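Local coordinates for protein UDP-N-Acetylglucosamine 2-Epimerase (Thermus thermophilus, PDB 1V4V) that probably interconverts UDP-N-acetylglucosamine and UDP-N-acetylmannosamine by epimerising the sugar at C2, working as a homodimer of two-domain subunits, at residues E59-D64 / K88-D93; A77-Q82 / T101-A106; G124-N129 / L142-T147. All coordinates share one frame; numbering follows the deposited sequence.

Contact 1. Residues E59-D64 / K88-D93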
loop_
_atom_site.group_PDB
_atom_site.type_symbol
_atom_site.label_atom_id
_atom_site.label_comp_id
_atom_site.label_asym_id
_atom_site.label_seq_id
_atom_site.Cartn_x
_atom_site.Cartn_y
_atom_site.Cartn_z
ATOM N N GLU A 59 -2.233 -13.022 24.690
ATOM C CA GLU A 59 -1.509 -12.985 23.422
ATOM C C GLU A 59 -0.766 -14.298 23.244
ATOM O O GLU A 59 -0.475 -14.995 24.217
ATOM C CB GLU A 59 -0.525 -11.805 23.361
ATOM C CG GLU A 59 0.903 -12.090 23.820
ATOM C CD GLU A 59 1.073 -11.995 25.318
ATOM O OE1 GLU A 59 2.230 -12.030 25.789
ATOM O OE2 GLU A 59 0.051 -11.879 26.025
ATOM N N ASP A 60 -0.464 -14.633 21.997
ATOM C CA ASP A 60 0.240 -15.868 21.681
ATOM C C ASP A 60 1.712 -15.625 21.390
ATOM O O ASP A 60 2.547 -16.499 21.616
ATOM C CB ASP A 60 -0.426 -16.540 20.481
ATOM C CG ASP A 60 -1.816 -17.046 20.802
ATOM O OD1 ASP A 60 -1.925 -18.085 21.488
ATOM O OD2 ASP A 60 -2.798 -16.402 20.382
ATOM N N ARG A 61 2.028 -14.432 20.897
ATOM C CA ARG A 61 3.407 -14.089 20.569
ATOM C C ARG A 61 3.588 -12.573 20.577
ATOM O O ARG A 61 2.619 -11.828 20.440
ATOM C CB ARG A 61 3.762 -14.669 19.197
ATOM C CG ARG A 61 5.211 -14.484 18.777
ATOM C CD ARG A 61 5.621 -15.561 17.783
ATOM N NE ARG A 61 6.937 -15.315 17.200
ATOM C CZ ARG A 61 7.639 -16.229 16.539
ATOM N NH1 ARG A 61 7.153 -17.453 16.385
ATOM N NH2 ARG A 61 8.822 -15.916 16.024
ATOM N N ASN A 62 4.827 -12.127 20.752
ATOM C CA ASN A 62 5.139 -10.700 20.780
ATOM C C ASN A 62 6.354 -10.410 19.913
ATOM O O ASN A 62 7.292 -11.203 19.873
ATOM C CB ASN A 62 5.463 -10.239 22.206
ATOM C CG ASN A 62 4.359 -10.546 23.192
ATOM O OD1 ASN A 62 4.104 -11.707 23.525
ATOM N ND2 ASN A 62 3.695 -9.501 23.670
ATOM N N LEU A 63 6.343 -9.277 19.216
ATOM C CA LEU A 63 7.496 -8.902 18.408
ATOM C C LEU A 63 8.450 -8.175 19.353
ATOM O O LEU A 63 8.037 -7.702 20.408
ATOM C CB LEU A 63 7.087 -7.972 17.264
ATOM C CG LEU A 63 6.168 -8.561 16.196
ATOM C CD1 LEU A 63 6.006 -7.552 15.052
ATOM C CD2 LEU A 63 6.757 -9.869 15.668
ATOM N N ASP A 64 9.722 -8.097 18.985
ATOM C CA ASP A 64 10.715 -7.427 19.818
ATOM C C ASP A 64 10.864 -5.994 19.317
ATOM O O ASP A 64 11.485 -5.746 18.286
ATOM C CB ASP A 64 12.044 -8.182 19.738
ATOM C CG ASP A 64 13.072 -7.665 20.720
ATOM O OD1 ASP A 64 14.023 -8.413 21.029
ATOM O OD2 ASP A 64 12.938 -6.511 21.176
ATOM N N LYS A 88 4.852 -16.887 9.965
ATOM C CA LYS A 88 5.138 -18.177 9.357
ATOM C C LYS A 88 5.227 -19.259 10.435
ATOM O O LYS A 88 4.667 -20.348 10.282
ATOM C CB LYS A 88 6.451 -18.095 8.575
ATOM C CG LYS A 88 6.711 -19.263 7.640
ATOM C CD LYS A 88 8.040 -19.087 6.917
ATOM C CE LYS A 88 8.326 -20.250 5.979
ATOM N NZ LYS A 88 9.668 -20.124 5.335
ATOM N N GLU A 89 5.921 -18.950 11.526
ATOM C CA GLU A 89 6.084 -19.898 12.626
ATOM C C GLU A 89 4.774 -20.164 13.366
ATOM O O GLU A 89 4.586 -21.235 13.944
ATOM C CB GLU A 89 7.153 -19.398 13.601
ATOM C CG GLU A 89 8.556 -19.367 13.006
ATOM C CD GLU A 89 9.615 -18.901 13.992
ATOM O OE1 GLU A 89 10.805 -18.873 13.615
ATOM O OE2 GLU A 89 9.264 -18.566 15.141
HETATM N N MSE A 90 3.871 -19.188 13.352
HETATM C CA MSE A 90 2.574 -19.342 14.006
HETATM C C MSE A 90 1.619 -20.111 13.093
HETATM O O MSE A 90 0.511 -20.465 13.503
HETATM C CB MSE A 90 1.968 -17.972 14.340
HETATM C CG MSE A 90 2.711 -17.203 15.417
HETATM SE SE MSE A 90 2.131 -15.339 15.521
HETATM C CE MSE A 90 0.739 -15.543 16.865
ATOM N N GLY A 91 2.052 -20.350 11.855
ATOM C CA GLY A 91 1.241 -21.083 10.892
ATOM C C GLY A 91 -0.011 -20.362 10.422
ATOM O O GLY A 91 -1.024 -20.990 10.102
ATOM N N ALA A 92 0.062 -19.037 10.348
ATOM C CA ALA A 92 -1.081 -18.231 9.938
ATOM C C ALA A 92 -1.627 -18.533 8.549
ATOM O O ALA A 92 -0.877 -18.612 7.575
ATOM C CB ALA A 92 -0.723 -16.734 10.037
ATOM N N ASP A 93 -2.946 -18.688 8.468
ATOM C CA ASP A 93 -3.627 -18.934 7.204
ATOM C C ASP A 93 -4.297 -17.639 6.762
ATOM O O ASP A 93 -4.731 -17.498 5.614
ATOM C CB ASP A 93 -4.685 -20.030 7.356
ATOM C CG ASP A 93 -4.075 -21.400 7.567
ATOM O OD1 ASP A 93 -4.077 -21.892 8.716
ATOM O OD2 ASP A 93 -3.584 -21.977 6.576
#

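Contact 2. Residues A77-Q82 / T101-A106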
loop_
_atom_site.group_PDB
_atom_site.type_symbol
_atom_site.label_atom_id
_atom_site.label_comp_id
_atom_site.label_asym_id
_atom_site.label_seq_id
_atom_site.Cartn_x
_atom_site.Cartn_y
_atom_site.Cartn_z
ATOM N N ALA A 77 12.148 -1.411 9.133
ATOM C CA ALA A 77 13.153 -2.440 8.907
ATOM C C ALA A 77 13.236 -3.387 10.103
ATOM O O ALA A 77 13.495 -4.578 9.942
ATOM C CB ALA A 77 14.509 -1.796 8.657
ATOM N N ARG A 78 13.017 -2.845 11.294
ATOM C CA ARG A 78 13.062 -3.632 12.529
ATOM C C ARG A 78 11.865 -4.577 12.633
ATOM O O ARG A 78 11.978 -5.703 13.120
ATOM C CB ARG A 78 13.077 -2.690 13.740
ATOM C CG ARG A 78 12.984 -3.389 15.091
ATOM C CD ARG A 78 14.294 -3.304 15.848
ATOM N NE ARG A 78 14.264 -4.085 17.081
ATOM C CZ ARG A 78 15.335 -4.338 17.828
ATOM N NH1 ARG A 78 16.523 -3.871 17.468
ATOM N NH2 ARG A 78 15.220 -5.069 18.927
ATOM N N ILE A 79 10.713 -4.112 12.163
ATOM C CA ILE A 79 9.488 -4.897 12.217
ATOM C C ILE A 79 9.336 -5.972 11.143
ATOM O O ILE A 79 8.992 -7.111 11.438
ATOM C CB ILE A 79 8.245 -3.977 12.114
ATOM C CG1 ILE A 79 8.191 -3.027 13.311
ATOM C CG2 ILE A 79 6.974 -4.812 11.979
ATOM C CD1 ILE A 79 8.076 -3.720 14.666
ATOM N N LEU A 80 9.596 -5.604 9.895
ATOM C CA LEU A 80 9.400 -6.508 8.770
ATOM C C LEU A 80 9.886 -7.961 8.854
ATOM O O LEU A 80 9.088 -8.884 8.706
ATOM C CB LEU A 80 9.953 -5.866 7.491
ATOM C CG LEU A 80 9.552 -6.552 6.184
ATOM C CD1 LEU A 80 8.030 -6.554 6.055
ATOM C CD2 LEU A 80 10.181 -5.814 5.000
ATOM N N PRO A 81 11.189 -8.182 9.094
ATOM C CA PRO A 81 11.694 -9.559 9.166
ATOM C C PRO A 81 11.113 -10.407 10.288
ATOM O O PRO A 81 10.687 -11.538 10.064
ATOM C CB PRO A 81 13.206 -9.373 9.321
ATOM C CG PRO A 81 13.458 -8.014 8.708
ATOM C CD PRO A 81 12.291 -7.221 9.242
ATOM N N GLN A 82 11.115 -9.872 11.501
ATOM C CA GLN A 82 10.598 -10.631 12.626
ATOM C C GLN A 82 9.096 -10.864 12.518
ATOM O O GLN A 82 8.586 -11.840 13.054
ATOM C CB GLN A 82 10.944 -9.941 13.946
ATOM C CG GLN A 82 10.297 -8.592 14.162
ATOM C CD GLN A 82 10.607 -8.039 15.538
ATOM O OE1 GLN A 82 10.489 -8.746 16.544
ATOM N NE2 GLN A 82 11.001 -6.775 15.593
ATOM N N THR A 101 -0.947 2.701 11.336
ATOM C CA THR A 101 0.437 2.914 11.753
ATOM C C THR A 101 1.440 2.268 10.801
ATOM O O THR A 101 1.087 1.409 9.996
ATOM C CB THR A 101 0.715 2.349 13.162
ATOM O OG1 THR A 101 0.564 0.924 13.138
ATOM C CG2 THR A 101 -0.240 2.947 14.189
ATOM N N LEU A 102 2.695 2.692 10.915
ATOM C CA LEU A 102 3.775 2.149 10.097
ATOM C C LEU A 102 3.919 0.649 10.398
ATOM O O LEU A 102 4.124 -0.164 9.495
ATOM C CB LEU A 102 5.082 2.878 10.427
ATOM C CG LEU A 102 6.310 2.602 9.554
ATOM C CD1 LEU A 102 6.082 3.164 8.171
ATOM C CD2 LEU A 102 7.539 3.249 10.174
ATOM N N THR A 103 3.804 0.289 11.674
ATOM C CA THR A 103 3.928 -1.110 12.072
ATOM C C THR A 103 2.839 -1.951 11.421
ATOM O O THR A 103 3.094 -3.071 10.980
ATOM C CB THR A 103 3.859 -1.260 13.603
ATOM O OG1 THR A 103 4.944 -0.538 14.194
ATOM C CG2 THR A 103 3.957 -2.734 14.011
ATOM N N THR A 104 1.626 -1.416 11.350
ATOM C CA THR A 104 0.530 -2.143 10.733
ATOM C C THR A 104 0.832 -2.458 9.278
ATOM O O THR A 104 0.587 -3.575 8.819
ATOM C CB THR A 104 -0.794 -1.357 10.847
ATOM O OG1 THR A 104 -1.285 -1.467 12.189
ATOM C CG2 THR A 104 -1.841 -1.897 9.883
ATOM N N PHE A 105 1.371 -1.490 8.540
ATOM C CA PHE A 105 1.694 -1.772 7.147
ATOM C C PHE A 105 2.847 -2.768 7.059
ATOM O O PHE A 105 2.827 -3.678 6.229
ATOM C CB PHE A 105 2.097 -0.511 6.373
ATOM C CG PHE A 105 2.674 -0.819 5.022
ATOM C CD1 PHE A 105 1.906 -1.475 4.062
ATOM C CD2 PHE A 105 4.014 -0.561 4.744
ATOM C CE1 PHE A 105 2.466 -1.878 2.844
ATOM C CE2 PHE A 105 4.583 -0.959 3.530
ATOM C CZ PHE A 105 3.807 -1.622 2.580
ATOM N N ALA A 106 3.853 -2.591 7.907
ATOM C CA ALA A 106 5.009 -3.481 7.889
ATOM C C ALA A 106 4.566 -4.922 8.116
ATOM O O ALA A 106 5.084 -5.842 7.483
ATOM C CB ALA A 106 6.020 -3.061 8.952
#

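Contact 3. Residues G124-N129 / L142-T147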
loop_
_atom_site.group_PDB
_atom_site.type_symbol
_atom_site.label_atom_id
_atom_site.label_comp_id
_atom_site.label_asym_id
_atom_site.label_seq_id
_atom_site.Cartn_x
_atom_site.Cartn_y
_atom_site.Cartn_z
ATOM N N GLY A 124 -10.662 2.110 4.818
ATOM C CA GLY A 124 -11.357 3.020 3.920
ATOM C C GLY A 124 -11.367 4.499 4.248
ATOM O O GLY A 124 -11.686 5.316 3.381
ATOM N N LEU A 125 -11.037 4.861 5.482
ATOM C CA LEU A 125 -11.026 6.274 5.850
ATOM C C LEU A 125 -9.846 6.958 5.164
ATOM O O LEU A 125 -8.726 6.453 5.195
ATOM C CB LEU A 125 -10.937 6.423 7.369
ATOM C CG LEU A 125 -12.059 5.703 8.129
ATOM C CD1 LEU A 125 -11.955 6.016 9.619
ATOM C CD2 LEU A 125 -13.415 6.138 7.589
ATOM N N ARG A 126 -10.105 8.104 4.540
ATOM C CA ARG A 126 -9.062 8.833 3.824
ATOM C C ARG A 126 -9.086 10.340 4.060
ATOM O O ARG A 126 -10.135 10.926 4.348
ATOM C CB ARG A 126 -9.193 8.578 2.321
ATOM C CG ARG A 126 -8.996 7.132 1.896
ATOM C CD ARG A 126 -7.527 6.730 1.936
ATOM N NE ARG A 126 -7.321 5.374 1.426
ATOM C CZ ARG A 126 -7.416 4.269 2.156
ATOM N NH1 ARG A 126 -7.715 4.342 3.446
ATOM N NH2 ARG A 126 -7.207 3.084 1.594
ATOM N N SER A 127 -7.918 10.960 3.922
ATOM C CA SER A 127 -7.782 12.402 4.078
ATOM C C SER A 127 -7.614 12.985 2.683
ATOM O O SER A 127 -7.892 14.161 2.448
ATOM C CB SER A 127 -6.545 12.741 4.906
ATOM O OG SER A 127 -5.359 12.490 4.169
ATOM N N GLY A 128 -7.154 12.144 1.760
ATOM C CA GLY A 128 -6.937 12.581 0.394
ATOM C C GLY A 128 -5.651 13.376 0.266
ATOM O O GLY A 128 -5.395 13.996 -0.768
ATOM N N ASN A 129 -4.832 13.353 1.312
ATOM C CA ASN A 129 -3.573 14.094 1.300
ATOM C C ASN A 129 -2.430 13.278 1.903
ATOM O O ASN A 129 -2.430 13.001 3.100
ATOM C CB ASN A 129 -3.730 15.393 2.095
ATOM C CG ASN A 129 -2.559 16.341 1.911
ATOM O OD1 ASN A 129 -1.423 15.915 1.710
ATOM N ND2 ASN A 129 -2.832 17.639 2.001
ATOM N N LEU A 142 -1.150 2.027 1.365
ATOM C CA LEU A 142 -0.198 0.951 1.073
ATOM C C LEU A 142 -0.767 -0.377 1.580
ATOM O O LEU A 142 -0.768 -1.377 0.866
ATOM C CB LEU A 142 1.147 1.226 1.754
ATOM C CG LEU A 142 1.991 2.377 1.193
ATOM C CD1 LEU A 142 3.162 2.651 2.131
ATOM C CD2 LEU A 142 2.500 2.020 -0.220
ATOM N N THR A 143 -1.255 -0.379 2.818
ATOM C CA THR A 143 -1.831 -1.587 3.392
ATOM C C THR A 143 -2.980 -2.126 2.544
ATOM O O THR A 143 -3.077 -3.339 2.315
ATOM C CB THR A 143 -2.348 -1.336 4.821
ATOM O OG1 THR A 143 -1.257 -0.931 5.656
ATOM C CG2 THR A 143 -2.970 -2.615 5.402
ATOM N N ASP A 144 -3.842 -1.236 2.058
ATOM C CA ASP A 144 -4.976 -1.679 1.254
ATOM C C ASP A 144 -4.620 -2.198 -0.128
ATOM O O ASP A 144 -5.412 -2.896 -0.753
ATOM C CB ASP A 144 -6.033 -0.579 1.163
ATOM C CG ASP A 144 -6.725 -0.352 2.493
ATOM O OD1 ASP A 144 -6.723 -1.292 3.314
ATOM O OD2 ASP A 144 -7.266 0.750 2.716
ATOM N N VAL A 145 -3.437 -1.859 -0.618
ATOM C CA VAL A 145 -3.014 -2.395 -1.908
ATOM C C VAL A 145 -2.883 -3.913 -1.728
ATOM O O VAL A 145 -3.252 -4.691 -2.604
ATOM C CB VAL A 145 -1.631 -1.840 -2.326
ATOM C CG1 VAL A 145 -1.013 -2.726 -3.407
ATOM C CG2 VAL A 145 -1.772 -0.419 -2.828
ATOM N N LEU A 146 -2.374 -4.312 -0.566
ATOM C CA LEU A 146 -2.123 -5.717 -0.245
ATOM C C LEU A 146 -3.267 -6.524 0.359
ATOM O O LEU A 146 -3.169 -7.744 0.470
ATOM C CB LEU A 146 -0.943 -5.812 0.722
ATOM C CG LEU A 146 0.310 -5.022 0.360
ATOM C CD1 LEU A 146 1.345 -5.229 1.448
ATOM C CD2 LEU A 146 0.835 -5.474 -1.004
ATOM N N THR A 147 -4.348 -5.863 0.745
ATOM C CA THR A 147 -5.447 -6.564 1.395
ATOM C C THR A 147 -6.344 -7.446 0.539
ATOM O O THR A 147 -6.759 -7.073 -0.564
ATOM C CB THR A 147 -6.332 -5.568 2.146
ATOM O OG1 THR A 147 -6.885 -4.635 1.216
ATOM C CG2 THR A 147 -5.512 -4.822 3.183
HETATM O O HOH W 1 -7.836 1.953 5.171
#

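Contact 1. Residues E59-D64 / K88-D93
Glu89 OE2 is gripped by both terminal nitrogens of Arg61: NH1 donates to OE2 over 2.7 Å, and NH2 reaches the same OE2 at 2.8 Å. The carboxylate oxygen lies almost in the guanidinium plane, at the end of the group, yet the two flat groups are turned 54° apart, so this is a forked salt bridge onto one oxygen and not the coplanar two-oxygen kind. NH1 arrives on the anti side of OE2, somewhat out of the carboxylate plane, whereas NH2 comes from above that plane. Both bonds are bent, as expected when two N-H groups share one acceptor.

Arg61 reaches the helix end because its CG stands anti to the backbone N (chi1 -175°) and the chain runs extended to NE. Along this aliphatic shaft lies the selenomethionine Met90: its CE, swung round by the bend at chi3, touches both Arg61 CB and Asp60 CB at 3.9 Å, with SE alongside, 4.1 Å from Arg61 CB. The carboxylate of Asp60 turns to strand 34-40, where OD2 accepts from Val38 N. Just beyond, Gly91 takes a positive phi and closes helix 72-89 with a Schellman motif. The contact thus ties edge strand 61-62 to the C-terminal end of the following helix, at the surface margin of a Rossmann-like parallel alpha/beta domain of the GT-B fold.

Contact 2. Residues A77-Q82 / T101-A106
Ile79 and Ala106 bury the most surface here, and their meeting is the heart of the contact. The CG2 branch of Ile79 comes to 3.6 Å from Ala106 CB, while Ile79 CB itself stands 4.0 Å from that same methyl. The isoleucine presents this branch because CG2 lies anti to the backbone N; CG1, beside the N with chi1 at -63°, passes instead near Thr103, its closest approach being 4.2 Å to OG1. Thr103 and Ile79 cross at about a right angle, and the methyl CG2 of Thr103 lies next to CG2 of Ile79, so that this one branch meets two residues one turn apart, Thr103 and Ala106, on the same face of helix 102-113. The chemistry is van der Waals packing of small aliphatic groups, close at Ala106 and looser toward Thr103.

Leu80 adds a second point of contact one residue on: its CG lies anti to the backbone N (chi1 -167°), and the branch CD1 comes to 3.4 Å from Ala106 O, a methyl against a backbone oxygen. Here the backbones come nearest, with CA atoms of Leu80 and Ala106 5.4 Å apart, and the methyl of Ala106 is small enough to permit that approach. Thr101 caps the second helix at its start, its OG1 accepting from Thr104 N.

The axes of segments 77-82 and 102-106 approach to 9.1 Å and cross at -32°, broadly parallel. Leu80 also packs on Trp109 and Ala110 farther along helix 102-113, and on Ala76 of the second subunit, which places the pair at the dimer interface. Helices 72-89 and 102-113 belong to successive beta-alpha-beta crossovers (strand 61-62 to 94-98, then 94-98 to 118-121), packed side by side on one face of the parallel sheet, as in the Rossmann-like domains of GT-B proteins.

Contact 3. Residues G124-N129 / L142-T147
Arg126 and Asp144 meet in a nearly straight salt bridge: NH2 donates to Asp144 OD2 over 2.6 Å at an angle of 167°. The oxygen lies in the guanidinium plane and receives the N-H on its anti lone pair, and with the two planes only 20° apart the groups are almost coplanar. A water completes the arrangement at the guanidinium edge, accepting from Arg126 NH1 at 2.9 Å and from Gly124 N at 2.9 Å while donating to Asp144 OD2 at 2.8 Å. OD2 is thereby held by both arginine and water.

Around this core, further bonds fix the orientation of both groups. Arg126 NH1 also donates to Leu125 O, 2.9 Å away and above that carbonyl plane; the turn at chi2 (-75°) folds the chain back over its own loop. Arg126 NE forms a salt bridge with Glu164, and Asp144 OD1 accepts from His120 ND1, so each group has a second partner that fixes its rotation. With an alanine here instead of Arg126, Asp144 and Glu164 would probably lose the counter-charge they share, and the water one of its three partners. Farther out, Ser127 OG accepts from Asn129 N in an ST turn. The whole ties the loop after strand 118-121 to the last turns of helix 136-146, a buried polar junction within the N-terminal Rossmann-like domain of this GT-B fold.

In the fold
All three contacts belong to the alpha/beta domain built on the seven-stranded parallel sheet. Contact 1 is at the surface; contacts 2 and 3 are buried. Helix 72-89 serves both contact 1 and contact 2, which touch where Asp64 N probably hydrogen-bonds Gln82 OE1 and where Leu63 CD1 packs on Ile79 CG2. Contact 3 joins the loop after strand 118-121 to helix 136-146, where Phe105 of contact 2 packs on Leu142, Thr143 and Leu146. The chemistry varies: contact 1 pairs an outlying ion pair with selenomethionine packing, contact 2 is aliphatic, and contact 3 is a hydrated, multiply anchored ion pair. The second subunit reaches contacts 2 and 3 but leaves contact 1 untouched.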